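Local coordinates for plasmid pRiA4b Orf3-like domain-containing protein (PDB 2I1S) that is of unknown function but belongs to the plasmid pRiA4b ORF-3-like family and comes from the archaeon Methanosarcina mazei, at residues Trp47-Pro60 against Tyr93-Phe107. Numbering follows the deposited sequence.
Sequences WEDYHLHEFEMVNP and YFTLENKEALYTYDF
The Y93 ring meets N59 CB and P60 CD obliquely, V58 O lying in plane at its edge, while M57 covers F94: methyl CE stands over the ring centre, 3.4 Å from the centroid (CH-pi), and SD over the same face, 3.8 Å away, makes the Met-aromatic contact. The extended M57 chain, CG trans to the backbone N (chi1 -175°), carries it there. N98 ND2 donates to Y93 O and, at 2.8 Å, to V58 O from above the carbonyl plane. L102 and T104 form hydrogen-bonded pairs with E56 and E54. Y103 lies on the other face, its CD1 over the F55 ring, 3.3 Å from F55 CE1; its OH reaches H38 and Q42. Y105 stacks offset on the W47 six-membered ring (planes at 30°), and its OH accepts from Y50 N at 2.9 Å and also bonds E142. A leucine in place of Y105 would probably leave Y50 N without this acceptor and W47 without its stacked ring. The D106 carboxylate stacks over the H51 ring, whose NE2 bonds D143 instead; F107 takes L52 CB over its face. Strands 53-58 and 100-105 run antiparallel, axes 4.6 Å apart at 161°, between strands 65-69 and 111-122 of a mixed sheet, helix 34-44 against the F55 and Y103 face.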
loop_
_atom_site.group_PDB
_atom_site.type_symbol
_atom_site.label_atom_id
_atom_site.label_comp_id
_atom_site.label_asym_id
_atom_site.label_seq_id
_atom_site.Cartn_x
_atom_site.Cartn_y
_atom_site.Cartn_z
ATOM N N TRP A 47 -7.338 -4.319 -1.800
ATOM C CA TRP A 47 -8.080 -3.319 -2.538
ATOM C C TRP A 47 -8.495 -3.864 -3.921
ATOM O O TRP A 47 -8.062 -4.932 -4.340
ATOM C CB TRP A 47 -7.260 -2.025 -2.624
ATOM C CG TRP A 47 -7.222 -1.225 -1.338
ATOM C CD1 TRP A 47 -8.160 -1.232 -0.329
ATOM C CD2 TRP A 47 -6.219 -0.267 -0.936
ATOM N NE1 TRP A 47 -7.792 -0.365 0.665
ATOM C CE2 TRP A 47 -6.610 0.241 0.322
ATOM C CE3 TRP A 47 -5.032 0.210 -1.519
ATOM C CZ2 TRP A 47 -5.845 1.193 1.021
ATOM C CZ3 TRP A 47 -4.261 1.162 -0.806
ATOM C CH2 TRP A 47 -4.689 1.653 0.427
ATOM N N GLU A 48 -9.329 -3.117 -4.632
ATOM C CA GLU A 48 -10.047 -3.650 -5.794
ATOM C C GLU A 48 -9.680 -2.936 -7.120
ATOM O O GLU A 48 -10.228 -3.228 -8.183
ATOM C CB GLU A 48 -11.552 -3.534 -5.530
ATOM C CG GLU A 48 -12.155 -4.531 -4.578
ATOM C CD GLU A 48 -12.148 -5.908 -5.140
ATOM O OE1 GLU A 48 -12.136 -6.063 -6.372
ATOM O OE2 GLU A 48 -12.136 -6.863 -4.357
ATOM N N ASP A 49 -8.762 -1.993 -7.028
ATOM C CA ASP A 49 -8.390 -1.113 -8.133
ATOM C C ASP A 49 -9.536 -0.354 -8.826
ATOM O O ASP A 49 -9.600 -0.265 -10.041
ATOM C CB ASP A 49 -7.470 -1.817 -9.139
ATOM C CG ASP A 49 -6.449 -0.861 -9.728
ATOM O OD1 ASP A 49 -6.402 0.318 -9.307
ATOM O OD2 ASP A 49 -5.676 -1.278 -10.585
ATOM N N TYR A 50 -10.409 0.242 -8.028
ATOM C CA TYR A 50 -11.598 0.915 -8.542
ATOM C C TYR A 50 -11.293 2.354 -8.897
ATOM O O TYR A 50 -12.023 2.987 -9.694
ATOM C CB TYR A 50 -12.622 1.020 -7.418
ATOM C CG TYR A 50 -13.337 -0.248 -7.041
ATOM C CD1 TYR A 50 -13.847 -1.076 -8.018
ATOM C CD2 TYR A 50 -13.564 -0.567 -5.694
ATOM C CE1 TYR A 50 -14.542 -2.239 -7.677
ATOM C CE2 TYR A 50 -14.278 -1.710 -5.330
ATOM C CZ TYR A 50 -14.751 -2.546 -6.332
ATOM O OH TYR A 50 -15.460 -3.675 -6.045
ATOM N N HIS A 51 -10.247 2.890 -8.251
ATOM C CA HIS A 51 -10.073 4.335 -8.191
ATOM C C HIS A 51 -8.746 4.711 -8.823
ATOM O O HIS A 51 -7.980 3.832 -9.207
ATOM C CB HIS A 51 -10.135 4.822 -6.735
ATOM C CG HIS A 51 -11.365 4.396 -6.004
ATOM N ND1 HIS A 51 -12.628 4.892 -6.305
ATOM C CD2 HIS A 51 -11.536 3.488 -5.017
ATOM C CE1 HIS A 51 -13.517 4.319 -5.509
ATOM N NE2 HIS A 51 -12.876 3.460 -4.722
ATOM N N LEU A 52 -8.501 6.025 -8.918
ATOM C CA LEU A 52 -7.239 6.562 -9.396
ATOM C C LEU A 52 -6.156 6.395 -8.334
ATOM O O LEU A 52 -6.458 6.324 -7.145
ATOM C CB LEU A 52 -7.401 8.030 -9.849
ATOM C CG LEU A 52 -8.447 8.261 -10.936
ATOM C CD1 LEU A 52 -8.498 9.718 -11.347
ATOM C CD2 LEU A 52 -8.233 7.375 -12.172
ATOM N N HIS A 53 -4.907 6.308 -8.790
ATOM C CA HIS A 53 -3.737 6.302 -7.910
ATOM C C HIS A 53 -2.568 7.154 -8.448
ATOM O O HIS A 53 -2.550 7.541 -9.614
ATOM C CB HIS A 53 -3.289 4.866 -7.607
ATOM C CG HIS A 53 -2.419 4.290 -8.653
ATOM N ND1 HIS A 53 -2.923 3.586 -9.725
ATOM C CD2 HIS A 53 -1.080 4.356 -8.829
ATOM C CE1 HIS A 53 -1.920 3.222 -10.507
ATOM N NE2 HIS A 53 -0.795 3.690 -9.992
ATOM N N GLU A 54 -1.611 7.487 -7.588
ATOM C CA GLU A 54 -0.329 8.017 -8.048
ATOM C C GLU A 54 0.721 7.907 -6.962
ATOM O O GLU A 54 0.374 7.770 -5.797
ATOM C CB GLU A 54 -0.437 9.444 -8.603
ATOM C CG GLU A 54 -0.550 10.540 -7.589
ATOM C CD GLU A 54 -0.334 11.910 -8.233
ATOM O OE1 GLU A 54 -0.126 11.949 -9.471
ATOM O OE2 GLU A 54 -0.375 12.940 -7.502
ATOM N N PHE A 55 1.982 7.883 -7.382
ATOM C CA PHE A 55 3.131 7.943 -6.513
ATOM C C PHE A 55 3.719 9.369 -6.593
ATOM O O PHE A 55 3.659 10.020 -7.649
ATOM C CB PHE A 55 4.213 6.949 -6.941
ATOM C CG PHE A 55 3.749 5.510 -7.030
ATOM C CD1 PHE A 55 3.956 4.632 -5.964
ATOM C CD2 PHE A 55 3.122 5.024 -8.196
ATOM C CE1 PHE A 55 3.526 3.299 -6.041
ATOM C CE2 PHE A 55 2.696 3.699 -8.284
ATOM C CZ PHE A 55 2.901 2.826 -7.178
ATOM N N GLU A 56 4.229 9.844 -5.461
ATOM C CA GLU A 56 5.083 11.023 -5.384
ATOM C C GLU A 56 6.434 10.564 -4.823
ATOM O O GLU A 56 6.496 9.986 -3.743
ATOM C CB GLU A 56 4.518 12.048 -4.407
ATOM C CG GLU A 56 3.392 12.919 -4.911
ATOM C CD GLU A 56 2.953 13.954 -3.869
ATOM O OE1 GLU A 56 3.621 14.080 -2.790
ATOM O OE2 GLU A 56 1.934 14.642 -4.139
ATOM N N MET A 57 7.512 10.838 -5.539
ATOM C CA MET A 57 8.858 10.462 -5.064
ATOM C C MET A 57 9.889 11.476 -5.572
ATOM O O MET A 57 9.764 11.980 -6.698
ATOM C CB MET A 57 9.175 9.027 -5.528
ATOM C CG MET A 57 10.465 8.438 -5.028
ATOM S SD MET A 57 10.489 6.636 -5.051
ATOM C CE MET A 57 11.708 6.457 -3.791
ATOM N N VAL A 58 10.878 11.801 -4.734
ATOM C CA VAL A 58 12.096 12.494 -5.189
ATOM C C VAL A 58 12.872 11.661 -6.240
ATOM O O VAL A 58 13.157 10.466 -6.026
ATOM C CB VAL A 58 13.052 12.837 -3.997
ATOM C CG1 VAL A 58 14.433 13.212 -4.489
ATOM C CG2 VAL A 58 12.470 13.945 -3.140
ATOM N N ASN A 59 13.212 12.295 -7.361
ATOM C CA ASN A 59 14.024 11.660 -8.383
ATOM C C ASN A 59 15.524 11.851 -8.052
ATOM O O ASN A 59 16.004 12.971 -7.985
ATOM C CB ASN A 59 13.627 12.239 -9.743
ATOM C CG ASN A 59 14.451 11.694 -10.913
ATOM O OD1 ASN A 59 15.376 10.892 -10.754
ATOM N ND2 ASN A 59 14.111 12.158 -12.111
ATOM N N PRO A 60 16.258 10.748 -7.800
ATOM C CA PRO A 60 17.668 10.864 -7.383
ATOM C C PRO A 60 18.591 11.515 -8.401
ATOM O O PRO A 60 19.626 12.081 -8.009
ATOM C CB PRO A 60 18.108 9.416 -7.153
ATOM C CG PRO A 60 17.041 8.545 -7.780
ATOM C CD PRO A 60 15.785 9.346 -7.840
ATOM N N TYR A 93 14.742 4.977 -8.964
ATOM C CA TYR A 93 14.320 5.891 -7.896
ATOM C C TYR A 93 14.754 5.513 -6.478
ATOM O O TYR A 93 15.303 6.348 -5.751
ATOM C CB TYR A 93 12.807 6.058 -7.906
ATOM C CG TYR A 93 12.298 6.989 -8.977
ATOM C CD1 TYR A 93 12.142 8.339 -8.722
ATOM C CD2 TYR A 93 11.941 6.506 -10.229
ATOM C CE1 TYR A 93 11.670 9.195 -9.689
ATOM C CE2 TYR A 93 11.470 7.352 -11.213
ATOM C CZ TYR A 93 11.340 8.704 -10.944
ATOM O OH TYR A 93 10.864 9.564 -11.916
ATOM N N PHE A 94 14.471 4.276 -6.077
ATOM C CA PHE A 94 14.806 3.807 -4.735
ATOM C C PHE A 94 16.288 3.472 -4.619
ATOM O O PHE A 94 16.838 2.684 -5.394
ATOM C CB PHE A 94 13.978 2.573 -4.340
ATOM C CG PHE A 94 12.518 2.859 -4.057
ATOM C CD1 PHE A 94 11.564 2.748 -5.070
ATOM C CD2 PHE A 94 12.092 3.174 -2.758
ATOM C CE1 PHE A 94 10.210 3.003 -4.818
ATOM C CE2 PHE A 94 10.756 3.418 -2.486
ATOM C CZ PHE A 94 9.799 3.329 -3.526
ATOM N N THR A 95 16.932 4.091 -3.642
ATOM C CA THR A 95 18.268 3.711 -3.236
ATOM C C THR A 95 18.263 3.778 -1.712
ATOM O O THR A 95 17.230 4.101 -1.100
ATOM C CB THR A 95 19.351 4.664 -3.823
ATOM O OG1 THR A 95 19.597 5.751 -2.921
ATOM C CG2 THR A 95 18.923 5.209 -5.205
ATOM N N LEU A 96 19.405 3.481 -1.103
ATOM C CA LEU A 96 19.535 3.548 0.341
ATOM C C LEU A 96 19.598 4.996 0.896
ATOM O O LEU A 96 19.223 5.220 2.045
ATOM C CB LEU A 96 20.711 2.674 0.832
ATOM C CG LEU A 96 20.744 1.175 0.462
ATOM C CD1 LEU A 96 22.100 0.554 0.818
ATOM C CD2 LEU A 96 19.593 0.355 1.089
ATOM N N GLU A 97 20.051 5.980 0.116
ATOM C CA GLU A 97 19.789 7.378 0.520
ATOM C C GLU A 97 18.643 8.075 -0.251
ATOM O O GLU A 97 18.622 9.306 -0.361
ATOM C CB GLU A 97 21.048 8.262 0.573
ATOM C CG GLU A 97 21.795 8.408 -0.728
ATOM C CD GLU A 97 22.984 7.484 -0.804
ATOM O OE1 GLU A 97 22.806 6.249 -0.661
ATOM O OE2 GLU A 97 24.101 7.998 -1.007
ATOM N N ASN A 98 17.712 7.290 -0.782
ATOM C CA ASN A 98 16.458 7.816 -1.312
ATOM C C ASN A 98 15.428 6.711 -1.191
ATOM O O ASN A 98 15.070 6.065 -2.183
ATOM C CB ASN A 98 16.591 8.290 -2.773
ATOM C CG ASN A 98 15.435 9.199 -3.195
ATOM O OD1 ASN A 98 15.133 10.164 -2.497
ATOM N ND2 ASN A 98 14.777 8.888 -4.324
ATOM N N LYS A 99 14.957 6.495 0.030
ATOM C CA LYS A 99 14.287 5.239 0.386
ATOM C C LYS A 99 12.756 5.259 0.442
ATOM O O LYS A 99 12.135 4.180 0.501
ATOM C CB LYS A 99 14.885 4.608 1.652
ATOM C CG LYS A 99 15.049 5.513 2.853
ATOM C CD LYS A 99 15.685 4.746 4.008
ATOM C CE LYS A 99 16.837 3.840 3.538
ATOM N NZ LYS A 99 17.396 2.927 4.618
ATOM N N GLU A 100 12.159 6.458 0.345
ATOM C CA GLU A 100 10.725 6.635 0.567
ATOM C C GLU A 100 9.911 7.212 -0.620
ATOM O O GLU A 100 10.386 8.086 -1.338
ATOM C CB GLU A 100 10.504 7.453 1.845
ATOM C CG GLU A 100 9.209 7.092 2.588
ATOM C CD GLU A 100 9.217 7.591 4.020
ATOM O OE1 GLU A 100 9.358 8.822 4.206
ATOM O OE2 GLU A 100 9.077 6.757 4.956
ATOM N N ALA A 101 8.693 6.693 -0.809
ATOM C CA ALA A 101 7.710 7.216 -1.771
ATOM C C ALA A 101 6.406 7.430 -1.043
ATOM O O ALA A 101 6.154 6.809 -0.014
ATOM C CB ALA A 101 7.465 6.210 -2.881
ATOM N N LEU A 102 5.574 8.312 -1.575
ATOM C CA LEU A 102 4.175 8.375 -1.165
ATOM C C LEU A 102 3.222 7.868 -2.275
ATOM O O LEU A 102 3.260 8.346 -3.410
ATOM C CB LEU A 102 3.804 9.781 -0.725
ATOM C CG LEU A 102 2.367 9.906 -0.186
ATOM C CD1 LEU A 102 2.165 9.225 1.187
ATOM C CD2 LEU A 102 1.981 11.409 -0.162
ATOM N N TYR A 103 2.368 6.925 -1.921
ATOM C CA TYR A 103 1.345 6.376 -2.821
ATOM C C TYR A 103 -0.028 6.831 -2.363
ATOM O O TYR A 103 -0.416 6.565 -1.236
ATOM C CB TYR A 103 1.411 4.846 -2.778
ATOM C CG TYR A 103 0.353 4.067 -3.530
ATOM C CD1 TYR A 103 0.449 3.852 -4.902
ATOM C CD2 TYR A 103 -0.709 3.474 -2.861
ATOM C CE1 TYR A 103 -0.505 3.085 -5.599
ATOM C CE2 TYR A 103 -1.673 2.697 -3.548
ATOM C CZ TYR A 103 -1.565 2.498 -4.914
ATOM O OH TYR A 103 -2.497 1.684 -5.592
ATOM N N THR A 104 -0.754 7.499 -3.242
ATOM C CA THR A 104 -2.144 7.855 -3.009
ATOM C C THR A 104 -3.063 6.990 -3.906
ATOM O O THR A 104 -2.823 6.815 -5.104
ATOM C CB THR A 104 -2.371 9.385 -3.256
ATOM O OG1 THR A 104 -1.457 10.139 -2.442
ATOM C CG2 THR A 104 -3.825 9.822 -2.933
ATOM N N TYR A 105 -4.102 6.428 -3.296
ATOM C CA TYR A 105 -5.092 5.638 -3.983
ATOM C C TYR A 105 -6.471 6.145 -3.531
ATOM O O TYR A 105 -6.720 6.289 -2.321
ATOM C CB TYR A 105 -4.900 4.152 -3.647
ATOM C CG TYR A 105 -6.054 3.274 -4.094
ATOM C CD1 TYR A 105 -6.371 3.151 -5.469
ATOM C CD2 TYR A 105 -6.864 2.606 -3.156
ATOM C CE1 TYR A 105 -7.449 2.357 -5.913
ATOM C CE2 TYR A 105 -7.934 1.803 -3.579
ATOM C CZ TYR A 105 -8.236 1.699 -4.981
ATOM O OH TYR A 105 -9.293 0.911 -5.457
ATOM N N ASP A 106 -7.363 6.409 -4.497
ATOM C CA ASP A 106 -8.711 6.946 -4.244
ATOM C C ASP A 106 -8.597 8.419 -3.936
ATOM O O ASP A 106 -8.272 8.797 -2.812
ATOM C CB ASP A 106 -9.455 6.206 -3.091
ATOM C CG ASP A 106 -10.971 6.485 -3.074
ATOM O OD1 ASP A 106 -11.740 5.637 -2.603
ATOM O OD2 ASP A 106 -11.409 7.556 -3.551
ATOM N N PHE A 107 -8.876 9.253 -4.930
ATOM C CA PHE A 107 -8.748 10.700 -4.792
ATOM C C PHE A 107 -9.946 11.320 -4.069
ATOM O O PHE A 107 -9.979 12.547 -3.859
ATOM C CB PHE A 107 -8.495 11.367 -6.181
ATOM C CG PHE A 107 -7.179 10.941 -6.821
ATOM C CD1 PHE A 107 -6.234 10.194 -6.086
ATOM C CD2 PHE A 107 -6.867 11.312 -8.122
ATOM C CE1 PHE A 107 -5.038 9.792 -6.638
ATOM C CE2 PHE A 107 -5.651 10.920 -8.699
ATOM C CZ PHE A 107 -4.740 10.160 -7.968
HETATM O O HOH W 1 -10.147 8.226 -7.394
HETATM O O HOH W 2 0.870 10.097 -3.634
HETATM O O HOH W 3 10.718 10.873 -1.900
#